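Local atomic coordinates of cellulose 1,4-beta-cellobiosidase (Thermobifida fusca, PDB entry 4JJJ), a protein that probably hydrolyses cellulose, releasing cellobiose from its chains, this piece being the family 48 glycoside hydrolase part of a longer modular protein. Residues A[28-32]-A[151-155]; A[34-40]-A[616-620]. The protein carries 1 engineered substitution. One frame throughout, in Å; residues are numbered along the deposited sequence.

Contact 1. Residues A[28-32]-A[151-155]; sequences LVPYH and DVDNV. With ZN (zinc ion), chain B; BGC (beta-D-glucopyranose), chain C.
Asp153 OD1 is gripped from two directions: the phenol of Tyr31 donates to it, OH to OD1 at 2.8 Å, and Arg22 of strand 21-24 forms a salt bridge to the same oxygen. The hydroxyl meets OD1 on its syn lone pair, and OD1 lies at the edge of the ring, near its plane. Phenol and carboxylate are turned steeply against each other, with their planes 78° apart. The second oxygen, OD2, binds a zinc ion together with His46 and two waters, so the carboxylate divides its work between metal and protein. A zinc ion on one oxygen and an arginine on the other would favour the anion, and the three partners together probably restrict its rotation. The Tyr31 ring also stacks on His46, which ties a second zinc ligand to the same aromatic group.

Away from the zinc the contact is apolar. Val152 points toward the 28-32 segment and shares out its methyls: CG1, anti to the backbone N (chi1 -175°), lies obliquely against Tyr31, 3.6 Å from CE1, whereas CG2 reaches Val29 CG1 at 3.8 Å. Thr48 of strand 47-49 touches both valines. The loop carrying Val152 and Asp153 is braced internally by Asp151, whose OD1 accepts Val155 N at 2.9 Å and whose OD2 takes the next amide, that of Tyr156. At the far end of the other segment, the edge of His32 faces a glucose, CE1 standing 3.4 Å from its O2.

The arrangement is a four-ligand zinc site with a second-shell tyrosine, joining the end of the 21-24/27-30 hairpin to the loop that follows strand 149-151 in this family 48 domain.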
ATOM      1  N   LEU A  28       1.263  -3.381  20.982  1.00  8.40           N
ATOM      2  CA  LEU A  28       0.747  -2.144  20.423  1.00  7.46           C
ATOM      3  C   LEU A  28       0.305  -2.333  18.973  1.00  6.99           C
ATOM      4  O   LEU A  28       0.994  -2.939  18.194  1.00  7.18           O
ATOM      5  CB  LEU A  28       1.829  -1.080  20.486  1.00  7.84           C
ATOM      6  CG  LEU A  28       2.383  -0.780  21.856  1.00  8.89           C
ATOM      7  CD1 LEU A  28       3.471   0.226  21.753  1.00 10.65           C
ATOM      8  CD2 LEU A  28       1.338  -0.285  22.772  1.00  9.82           C
ATOM      9  N   VAL A  29      -0.830  -1.737  18.692  1.00  5.91           N
ATOM     10  CA  VAL A  29      -1.395  -1.684  17.340  1.00  5.88           C
ATOM     11  C   VAL A  29      -1.550  -0.211  16.951  1.00  6.37           C
ATOM     12  O   VAL A  29      -2.317   0.544  17.558  1.00  6.34           O
ATOM     13  CB  VAL A  29      -2.745  -2.413  17.270  1.00  5.90           C
ATOM     14  CG1 VAL A  29      -3.383  -2.309  15.841  1.00  5.98           C
ATOM     15  CG2 VAL A  29      -2.601  -3.842  17.648  1.00  6.59           C
ATOM     16  N   PRO A  30      -0.792   0.239  15.943  1.00  5.39           N
ATOM     17  CA  PRO A  30      -0.902   1.644  15.550  1.00  5.60           C
ATOM     18  C   PRO A  30      -2.196   1.924  14.819  1.00  5.36           C
ATOM     19  O   PRO A  30      -2.687   1.055  14.098  1.00  5.89           O
ATOM     20  CB  PRO A  30       0.256   1.853  14.558  1.00  5.90           C
ATOM     21  CG  PRO A  30       0.435   0.493  13.945  1.00  5.76           C
ATOM     22  CD  PRO A  30       0.215  -0.463  15.147  1.00  5.91           C
ATOM     23  N   TYR A  31      -2.744   3.096  15.008  1.00  5.19           N
ATOM     24  CA  TYR A  31      -3.850   3.585  14.199  1.00  5.35           C
ATOM     25  C   TYR A  31      -3.308   4.176  12.937  1.00  5.34           C
ATOM     26  O   TYR A  31      -2.169   4.582  12.864  1.00  5.82           O
ATOM     27  CB  TYR A  31      -4.583   4.672  14.974  1.00  5.74           C
ATOM     28  CG  TYR A  31      -5.279   4.265  16.275  1.00  6.38           C
ATOM     29  CD1 TYR A  31      -6.245   3.241  16.302  1.00  6.24           C
ATOM     30  CD2 TYR A  31      -5.036   4.950  17.428  1.00  7.08           C
ATOM     31  CE1 TYR A  31      -6.952   2.955  17.453  1.00  7.12           C
ATOM     32  CE2 TYR A  31      -5.726   4.636  18.579  1.00  6.74           C
ATOM     33  CZ  TYR A  31      -6.651   3.649  18.558  1.00  7.41           C
ATOM     34  OH  TYR A  31      -7.376   3.355  19.746  1.00  9.20           O
ATOM     35  N   HIS A  32      -4.189   4.337  11.929  1.00  5.33           N
ATOM     36  CA  HIS A  32      -3.830   5.087  10.712  1.00  5.00           C
ATOM     37  C   HIS A  32      -3.402   6.510  11.074  1.00  5.16           C
ATOM     38  O   HIS A  32      -2.425   7.042  10.606  1.00  5.92           O
ATOM     39  CB  HIS A  32      -4.969   5.077   9.718  1.00  4.82           C
ATOM     40  CG  HIS A  32      -4.663   5.936   8.516  1.00  4.83           C
ATOM     41  ND1 HIS A  32      -3.775   5.535   7.530  1.00  5.42           N
ATOM     42  CD2 HIS A  32      -5.151   7.135   8.128  1.00  5.10           C
ATOM     43  CE1 HIS A  32      -3.708   6.464   6.612  1.00  5.43           C
ATOM     44  NE2 HIS A  32      -4.553   7.440   6.917  1.00  4.98           N
ATOM     45  N   ASP A 151      -9.872  -2.841  11.671  1.00  5.63           N
ATOM     46  CA  ASP A 151     -10.650  -1.873  12.412  1.00  7.04           C
ATOM     47  C   ASP A 151     -10.231  -1.968  13.887  1.00  7.17           C
ATOM     48  O   ASP A 151     -10.659  -2.879  14.531  1.00  7.13           O
ATOM     49  CB  ASP A 151     -12.124  -2.153  12.227  1.00  7.06           C
ATOM     50  CG  ASP A 151     -13.026  -1.193  12.938  1.00  7.80           C
ATOM     51  OD1 ASP A 151     -12.580  -0.223  13.616  1.00  8.24           O
ATOM     52  OD2 ASP A 151     -14.297  -1.265  12.669  1.00  8.83           O
ATOM     53  N   VAL A 152      -9.327  -1.100  14.303  1.00  7.20           N
ATOM     54  CA  VAL A 152      -8.647  -1.245  15.618  1.00  8.15           C
ATOM     55  C   VAL A 152      -9.600  -1.036  16.843  1.00  8.51           C
ATOM     56  O   VAL A 152      -9.502  -1.779  17.774  1.00 10.73           O
ATOM     57  CB  VAL A 152      -7.441  -0.303  15.667  1.00  8.34           C
ATOM     58  CG1 VAL A 152      -6.680  -0.564  17.017  1.00  9.27           C
ATOM     59  CG2 VAL A 152      -6.485  -0.572  14.542  1.00  8.63           C
ATOM     60  N   ASP A 153     -10.453  -0.034  16.767  1.00  9.21           N
ATOM     61  CA  ASP A 153     -11.423   0.246  17.845  1.00 10.88           C
ATOM     62  C   ASP A 153     -12.769  -0.408  17.581  1.00 11.64           C
ATOM     63  O   ASP A 153     -13.725  -0.179  18.333  1.00 12.70           O
ATOM     64  CB  ASP A 153     -11.573   1.736  17.988  1.00 11.09           C
ATOM     65  CG  ASP A 153     -10.352   2.404  18.691  1.00 11.11           C
ATOM     66  OD1 ASP A 153      -9.522   1.677  19.236  1.00 12.31           O
ATOM     67  OD2 ASP A 153     -10.304   3.640  18.570  1.00 14.26           O
ATOM     68  N   ASN A 154     -12.920  -1.184  16.522  0.50 10.30           N
ATOM     69  CA  ASN A 154     -14.225  -1.792  16.193  0.50 10.22           C
ATOM     70  C   ASN A 154     -15.291  -0.759  15.984  0.50 10.29           C
ATOM     71  O   ASN A 154     -16.428  -0.905  16.413  0.50  9.62           O
ATOM     72  CB  ASN A 154     -14.655  -2.847  17.252  0.50 10.55           C
ATOM     73  CG  ASN A 154     -15.534  -3.968  16.646  0.50 10.58           C
ATOM     74  OD1 ASN A 154     -15.296  -4.436  15.530  0.50 11.76           O
ATOM     75  ND2 ASN A 154     -16.501  -4.496  17.443  0.50 10.44           N
ATOM     76  N   VAL A 155     -14.937   0.313  15.286  1.00  9.88           N
ATOM     77  CA  VAL A 155     -15.913   1.337  15.043  1.00  9.59           C
ATOM     78  C   VAL A 155     -17.041   0.861  14.185  1.00  9.82           C
ATOM     79  O   VAL A 155     -18.189   1.297  14.399  1.00 11.66           O
ATOM     80  CB  VAL A 155     -15.283   2.620  14.538  1.00 12.41           C
ATOM     81  CG1 VAL A 155     -14.867   2.471  13.139  1.00 13.63           C
ATOM     82  CG2 VAL A 155     -16.211   3.729  14.827  1.00 15.03           C
TER
HETATM   83 ZN    ZN B 728     -10.907   5.168  18.179  0.70 14.45          ZN
HETATM   84  C2  BGC C   2      -2.573   7.524   2.749  0.50  2.90           C
HETATM   85  C3  BGC C   2      -1.775   6.226   2.662  0.50  2.77           C
HETATM   86  C4  BGC C   2      -1.821   5.658   1.214  0.50  2.76           C
HETATM   87  C5  BGC C   2      -1.512   6.743   0.152  0.50  2.74           C
HETATM   88  C6  BGC C   2      -1.744   6.205  -1.241  0.50  2.74           C
HETATM   89  C1  BGC C   2      -2.149   8.520   1.685  0.50  3.11           C
HETATM   90  O2  BGC C   2      -2.362   8.133   4.016  0.50  2.92           O
HETATM   91  O3  BGC C   2      -2.336   5.308   3.632  0.50  2.86           O
HETATM   92  O4  BGC C   2      -0.882   4.567   1.127  0.50  2.67           O
HETATM   93  O5  BGC C   2      -2.351   7.875   0.413  0.50  2.90           O
HETATM   94  O6  BGC C   2      -3.073   5.747  -1.393  0.50  2.72           O
HETATM   95  O   HOH W   1     -11.135   6.762  19.622  0.50 26.76           O
HETATM   96  O   HOH W   2     -12.692   5.186  17.113  1.00 10.92           O

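Contact 2. Residues A[34-40]-A[616-620]; sequences VETMIVE and ERHRF. With ZN (zinc ion), chain Y; GLC (alpha-D-glucopyranose), chain D; BGC (beta-D-glucopyranose), chain E; BGC (beta-D-glucopyranose), chain C.
Glu35 and His618 meet through a pair of hydrogen bonds that occupy both carboxylate oxygens. OE1 accepts the backbone N of His618 at 2.8 Å, while OE2, through its syn lone pair, takes the ring ND1, also at 2.8 Å, along a nearly straight line in the ring plane. A bend at chi2 (76°) lets the carboxylate reach both donors. His618 NE2 is bonded in turn to Asp537, and Val34 N reaches back to His618 O at 3.0 Å.

Arg617 has the most surface buried here. Ile38 CG1 lies over the centre of one face of its guanidinium, 3.8 Å from CZ, while NH2 donates to Met37 O at 3.0 Å. Three waters link the group to Met37 O, Val39 N and Glu40 OE1, and NH1 forms a salt bridge with Glu545 OE2, which Arg619 NH2 shares.

Arg619, two residues further on, grips Glu40 side-on: NH2 to OE1 at 2.8 Å and NE to OE2 at 2.9 Å, the two flat groups only 6° from coplanar. Glu40 OE2 also accepts a hydrogen bond from O2 of a glucose, and C6 of a neighbouring sugar lies over a face of the Arg619 guanidinium. With a leucine here the paired N-H groups are gone, and Glu40, held then mainly by His32, water and the sugar, would probably be freer to turn, while Glu545 would lose one arginine.

Flanking Glu35 and Asp537 would favour the doubly protonated, positively charged imidazolium of His618; Arg617, Glu545, Arg619 and Glu40 alternate in charge up to the glycan pocket.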
ATOM      1  N   VAL A  34      -3.938   9.704  14.520  1.00  6.03           N
ATOM      2  CA  VAL A  34      -4.452  10.074  15.825  1.00  6.16           C
ATOM      3  C   VAL A  34      -5.912  10.544  15.723  1.00  6.20           C
ATOM      4  O   VAL A  34      -6.803  10.059  16.504  1.00  7.76           O
ATOM      5  CB  VAL A  34      -3.561  11.155  16.484  1.00  6.59           C
ATOM      6  CG1 VAL A  34      -4.256  11.705  17.709  1.00  7.72           C
ATOM      7  CG2 VAL A  34      -2.203  10.636  16.857  1.00  6.90           C
ATOM      8  N   GLU A  35      -6.174  11.357  14.725  1.00  7.06           N
ATOM      9  CA  GLU A  35      -7.483  11.917  14.440  1.00  7.79           C
ATOM     10  C   GLU A  35      -8.337  10.839  13.789  1.00  6.99           C
ATOM     11  O   GLU A  35      -7.839  10.077  12.973  1.00  7.47           O
ATOM     12  CB  GLU A  35      -7.375  13.206  13.554  1.00  8.85           C
ATOM     13  CG  GLU A  35      -6.546  14.331  14.111  1.00  9.28           C
ATOM     14  CD  GLU A  35      -5.028  14.089  13.996  1.00  9.92           C
ATOM     15  OE1 GLU A  35      -4.603  13.276  13.128  1.00  7.68           O
ATOM     16  OE2 GLU A  35      -4.340  14.797  14.794  1.00 10.85           O
ATOM     17  N   THR A  36      -9.641  10.799  14.115  1.00  6.03           N
ATOM     18  CA  THR A  36     -10.519   9.802  13.618  1.00  5.89           C
ATOM     19  C   THR A  36     -11.157  10.090  12.278  1.00  6.06           C
ATOM     20  O   THR A  36     -11.417   9.183  11.532  1.00  5.98           O
ATOM     21  CB  THR A  36     -11.574   9.468  14.656  1.00  6.11           C
ATOM     22  OG1 THR A  36     -12.175  10.703  15.113  1.00  6.65           O
ATOM     23  CG2 THR A  36     -10.986   8.643  15.777  1.00  6.68           C
ATOM     24  N   MET A  37     -11.428  11.366  11.987  0.50  5.88           N
ATOM     25  CA  MET A  37     -12.172  11.736  10.718  0.50  5.99           C
ATOM     26  C   MET A  37     -11.191  12.003   9.592  0.50  5.48           C
ATOM     27  O   MET A  37     -10.666  13.132   9.454  0.50  6.87           O
ATOM     28  CB  MET A  37     -13.146  12.875  10.911  0.50  6.52           C
ATOM     29  CG  MET A  37     -14.008  13.168   9.653  0.50  6.94           C
ATOM     30  SD  MET A  37     -15.469  14.166   9.997  0.50  7.78           S
ATOM     31  CE  MET A  37     -16.127  14.307   8.363  0.50  8.58           C
ATOM     32  N   ILE A  38     -11.007  10.971   8.776  1.00  5.57           N
ATOM     33  CA  ILE A  38     -10.054  11.001   7.719  1.00  5.29           C
ATOM     34  C   ILE A  38     -10.464   9.944   6.717  1.00  5.00           C
ATOM     35  O   ILE A  38     -10.735   8.801   7.078  1.00  5.48           O
ATOM     36  CB  ILE A  38      -8.584  10.769   8.257  1.00  5.36           C
ATOM     37  CG1 ILE A  38      -7.558  10.829   7.095  1.00  5.54           C
ATOM     38  CG2 ILE A  38      -8.462   9.507   9.048  1.00  6.17           C
ATOM     39  CD1 ILE A  38      -6.169  11.040   7.643  1.00  5.94           C
ATOM     40  N   VAL A  39     -10.527  10.336   5.436  1.00  4.71           N
ATOM     41  CA  VAL A  39     -11.035   9.473   4.399  1.00  5.11           C
ATOM     42  C   VAL A  39     -10.138   9.629   3.141  1.00  5.71           C
ATOM     43  O   VAL A  39     -10.115  10.681   2.472  1.00  7.48           O
ATOM     44  CB  VAL A  39     -12.517   9.801   4.020  1.00  5.21           C
ATOM     45  CG1 VAL A  39     -13.021   8.892   2.954  1.00  5.73           C
ATOM     46  CG2 VAL A  39     -13.368   9.775   5.344  1.00  5.11           C
ATOM     47  N   GLU A  40      -9.306   8.598   2.885  1.00  5.16           N
ATOM     48  CA  GLU A  40      -8.282   8.761   1.829  1.00  5.51           C
ATOM     49  C   GLU A  40      -7.838   7.464   1.203  1.00  5.82           C
ATOM     50  O   GLU A  40      -7.551   7.395   0.013  1.00  7.20           O
ATOM     51  CB  GLU A  40      -7.086   9.606   2.295  1.00  5.24           C
ATOM     52  CG  GLU A  40      -6.317   9.044   3.486  1.00  5.25           C
ATOM     53  CD  GLU A  40      -5.425  10.086   4.206  1.00  5.49           C
ATOM     54  OE1 GLU A  40      -5.615  11.291   3.992  1.00  6.53           O
ATOM     55  OE2 GLU A  40      -4.514   9.543   4.898  1.00  5.10           O
ATOM     56  N   GLU A 616      -4.773  19.835  11.385  1.00  8.73           N
ATOM     57  CA  GLU A 616      -3.360  19.538  11.486  1.00  8.41           C
ATOM     58  C   GLU A 616      -3.292  18.058  11.894  1.00  7.89           C
ATOM     59  O   GLU A 616      -3.483  17.728  13.094  1.00  9.25           O
ATOM     60  CB  GLU A 616      -2.606  20.451  12.435  1.00  9.16           C
ATOM     61  CG  GLU A 616      -2.576  21.889  11.924  1.00 10.27           C
ATOM     62  CD  GLU A 616      -1.480  22.753  12.369  1.00 14.92           C
ATOM     63  OE1 GLU A 616      -0.545  22.248  12.995  1.00 16.16           O
ATOM     64  OE2 GLU A 616      -1.541  23.942  11.930  1.00 15.77           O
ATOM     65  N   ARG A 617      -3.108  17.142  10.913  1.00  6.98           N
ATOM     66  CA  ARG A 617      -3.269  15.730  11.152  1.00  6.39           C
ATOM     67  C   ARG A 617      -1.909  15.045  11.504  1.00  6.15           C
ATOM     68  O   ARG A 617      -0.841  15.475  11.019  1.00  7.14           O
ATOM     69  CB  ARG A 617      -3.850  15.035   9.892  1.00  7.01           C
ATOM     70  CG  ARG A 617      -5.332  15.335   9.734  1.00  7.23           C
ATOM     71  CD  ARG A 617      -5.780  15.107   8.359  1.00  7.47           C
ATOM     72  NE  ARG A 617      -7.244  14.942   8.290  1.00  7.12           N
ATOM     73  CZ  ARG A 617      -7.880  14.629   7.155  1.00  7.58           C
ATOM     74  NH1 ARG A 617      -7.251  14.643   5.980  1.00  6.88           N
ATOM     75  NH2 ARG A 617      -9.190  14.354   7.190  1.00  7.19           N
ATOM     76  N   HIS A 618      -2.024  13.992  12.268  1.00  5.54           N
ATOM     77  CA  HIS A 618      -0.876  13.164  12.741  1.00  5.91           C
ATOM     78  C   HIS A 618      -1.154  11.748  12.240  1.00  5.19           C
ATOM     79  O   HIS A 618      -1.610  10.851  12.952  1.00  5.29           O
ATOM     80  CB  HIS A 618      -0.797  13.276  14.241  1.00  6.19           C
ATOM     81  CG  HIS A 618      -0.596  14.687  14.676  1.00  6.86           C
ATOM     82  ND1 HIS A 618      -1.673  15.488  14.907  1.00  8.28           N
ATOM     83  CD2 HIS A 618       0.497  15.483  14.886  1.00  7.51           C
ATOM     84  CE1 HIS A 618      -1.279  16.708  15.224  1.00  9.05           C
ATOM     85  NE2 HIS A 618       0.034  16.719  15.265  1.00  7.99           N
ATOM     86  N   ARG A 619      -0.812  11.468  10.965  1.00  5.70           N
ATOM     87  CA  ARG A 619      -0.838  10.154  10.329  1.00  5.26           C
ATOM     88  C   ARG A 619       0.353   9.374  10.844  1.00  5.04           C
ATOM     89  O   ARG A 619       1.452   9.863  10.823  1.00  4.83           O
ATOM     90  CB  ARG A 619      -0.765  10.248   8.826  1.00  5.54           C
ATOM     91  CG  ARG A 619      -2.017  10.931   8.207  1.00  5.36           C
ATOM     92  CD  ARG A 619      -1.721  11.120   6.689  1.00  5.37           C
ATOM     93  NE  ARG A 619      -2.874  11.724   6.015  1.00  5.87           N
ATOM     94  CZ  ARG A 619      -3.114  13.016   5.930  1.00  6.18           C
ATOM     95  NH1 ARG A 619      -2.320  13.894   6.487  1.00  5.48           N
ATOM     96  NH2 ARG A 619      -4.182  13.402   5.256  1.00  6.46           N
ATOM     97  N   PHE A 620       0.090   8.179  11.284  1.00  4.98           N
ATOM     98  CA  PHE A 620       1.196   7.337  11.846  1.00  4.87           C
ATOM     99  C   PHE A 620       2.405   7.223  10.917  1.00  4.89           C
ATOM    100  O   PHE A 620       3.554   7.467  11.299  1.00  4.79           O
ATOM    101  CB  PHE A 620       0.685   5.995  12.253  1.00  4.99           C
ATOM    102  CG  PHE A 620       1.720   5.126  12.941  1.00  4.96           C
ATOM    103  CD1 PHE A 620       2.086   5.376  14.282  1.00  5.85           C
ATOM    104  CD2 PHE A 620       2.398   4.097  12.292  1.00  4.94           C
ATOM    105  CE1 PHE A 620       3.037   4.619  14.942  1.00  5.80           C
ATOM    106  CE2 PHE A 620       3.365   3.356  12.954  1.00  4.99           C
ATOM    107  CZ  PHE A 620       3.693   3.611  14.278  1.00  5.05           C
TER
HETATM  108 ZN    ZN Y 724       0.188  24.747  12.166  0.70 14.83          ZN
HETATM  109  C1  GLC D   1      -3.244  13.580   0.602  0.50 13.96           C
HETATM  110  C2  GLC D   1      -3.371  12.591  -0.486  0.50 13.76           C
HETATM  111  C3  GLC D   1      -3.670  11.183   0.092  0.50 13.44           C
HETATM  112  C4  GLC D   1      -2.599  10.779   1.112  0.50 11.25           C
HETATM  113  C5  GLC D   1      -2.501  11.927   2.120  0.50 11.33           C
HETATM  114  C6  GLC D   1      -1.428  11.788   3.160  0.50 11.62           C
HETATM  115  O1  GLC D   1      -4.493  13.546   1.172  0.50 14.06           O
HETATM  116  O2  GLC D   1      -4.578  12.930  -1.299  0.50 14.86           O
HETATM  117  O3  GLC D   1      -3.829  10.222  -0.938  0.50 14.63           O
HETATM  118  O4  GLC D   1      -3.032   9.604   1.829  0.50  9.67           O
HETATM  119  O5  GLC D   1      -2.199  13.151   1.448  0.50 12.92           O
HETATM  120  O6  GLC D   1      -0.198  11.796   2.525  0.50 12.02           O
HETATM  121  C2  BGC E   1      -3.090  12.360  -0.855  0.50  5.92           C
HETATM  122  C3  BGC E   1      -3.417  11.004  -0.238  0.50  5.25           C
HETATM  123  C4  BGC E   1      -2.550  10.752   1.012  0.50  4.54           C
HETATM  124  C5  BGC E   1      -2.458  11.931   2.000  0.50  4.76           C
HETATM  125  C6  BGC E   1      -1.340  11.773   3.034  0.50  4.76           C
HETATM  126  C1  BGC E   1      -3.077  13.446   0.193  0.50  6.37           C
HETATM  127  O1  BGC E   1      -2.679  14.680  -0.491  0.50  9.23           O
HETATM  128  O2  BGC E   1      -4.134  12.562  -1.865  0.50  5.66           O
HETATM  129  O3  BGC E   1      -3.224   9.951  -1.188  0.50  5.82           O
HETATM  130  O4  BGC E   1      -3.008   9.623   1.760  0.50  3.63           O
HETATM  131  O5  BGC E   1      -2.184  13.140   1.292  0.50  5.70           O
HETATM  132  O6  BGC E   1      -0.057  11.781   2.461  0.50  4.84           O
HETATM  133  C2  BGC C   2      -2.573   7.524   2.749  0.50  2.90           C
HETATM  134  C3  BGC C   2      -1.775   6.226   2.662  0.50  2.77           C
HETATM  135  C4  BGC C   2      -1.821   5.658   1.214  0.50  2.76           C
HETATM  136  C5  BGC C   2      -1.512   6.743   0.152  0.50  2.74           C
HETATM  137  C6  BGC C   2      -1.744   6.205  -1.241  0.50  2.74           C
HETATM  138  C1  BGC C   2      -2.149   8.520   1.685  0.50  3.11           C
HETATM  139  O2  BGC C   2      -2.362   8.133   4.016  0.50  2.92           O
HETATM  140  O3  BGC C   2      -2.336   5.308   3.632  0.50  2.86           O
HETATM  141  O4  BGC C   2      -0.882   4.567   1.127  0.50  2.67           O
HETATM  142  O5  BGC C   2      -2.351   7.875   0.413  0.50  2.90           O
HETATM  143  O6  BGC C   2      -3.073   5.747  -1.393  0.50  2.72           O
HETATM  144  O   HOH W   3      -8.827  14.772  10.624  1.00 12.61           O
HETATM  145  O   HOH W   4     -10.017  13.146   4.755  1.00  7.40           O
HETATM  146  O   HOH W   5      -7.529  13.118   3.503  1.00  7.40           O
HETATM  147  O   HOH W   6       1.762  23.837  11.259  1.00 14.61           O
HETATM  148  O   HOH W   7       0.765  25.469  13.982  1.00 21.46           O
HETATM  149  O   HOH W   8      -0.116  26.442  11.268  1.00 26.29           O

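Along the chain the segments alternate, 28-32, 34-40, 151-155 and then 616-620, so the two contacts interlock. Their centres are 12 Å apart, on the same side of the chain's centre, each about 17 Å from it. They touch directly: His32 O lies 2.8 Å from Phe620 N, a probable hydrogen bond at the start of helix 620-637, and His32 NE2 hydrogen-bonds to Glu40 OE2, 2.9 Å away. His46 is a further tie, binding the zinc of contact 1 through ND1 and hydrogen-bonding through NE2 to Val34 O. Contact 1 joins hairpin to loop, contact 2 brings two loops together before the C-terminal helix, and His32, Glu40 and Arg619 line the glycan pocket.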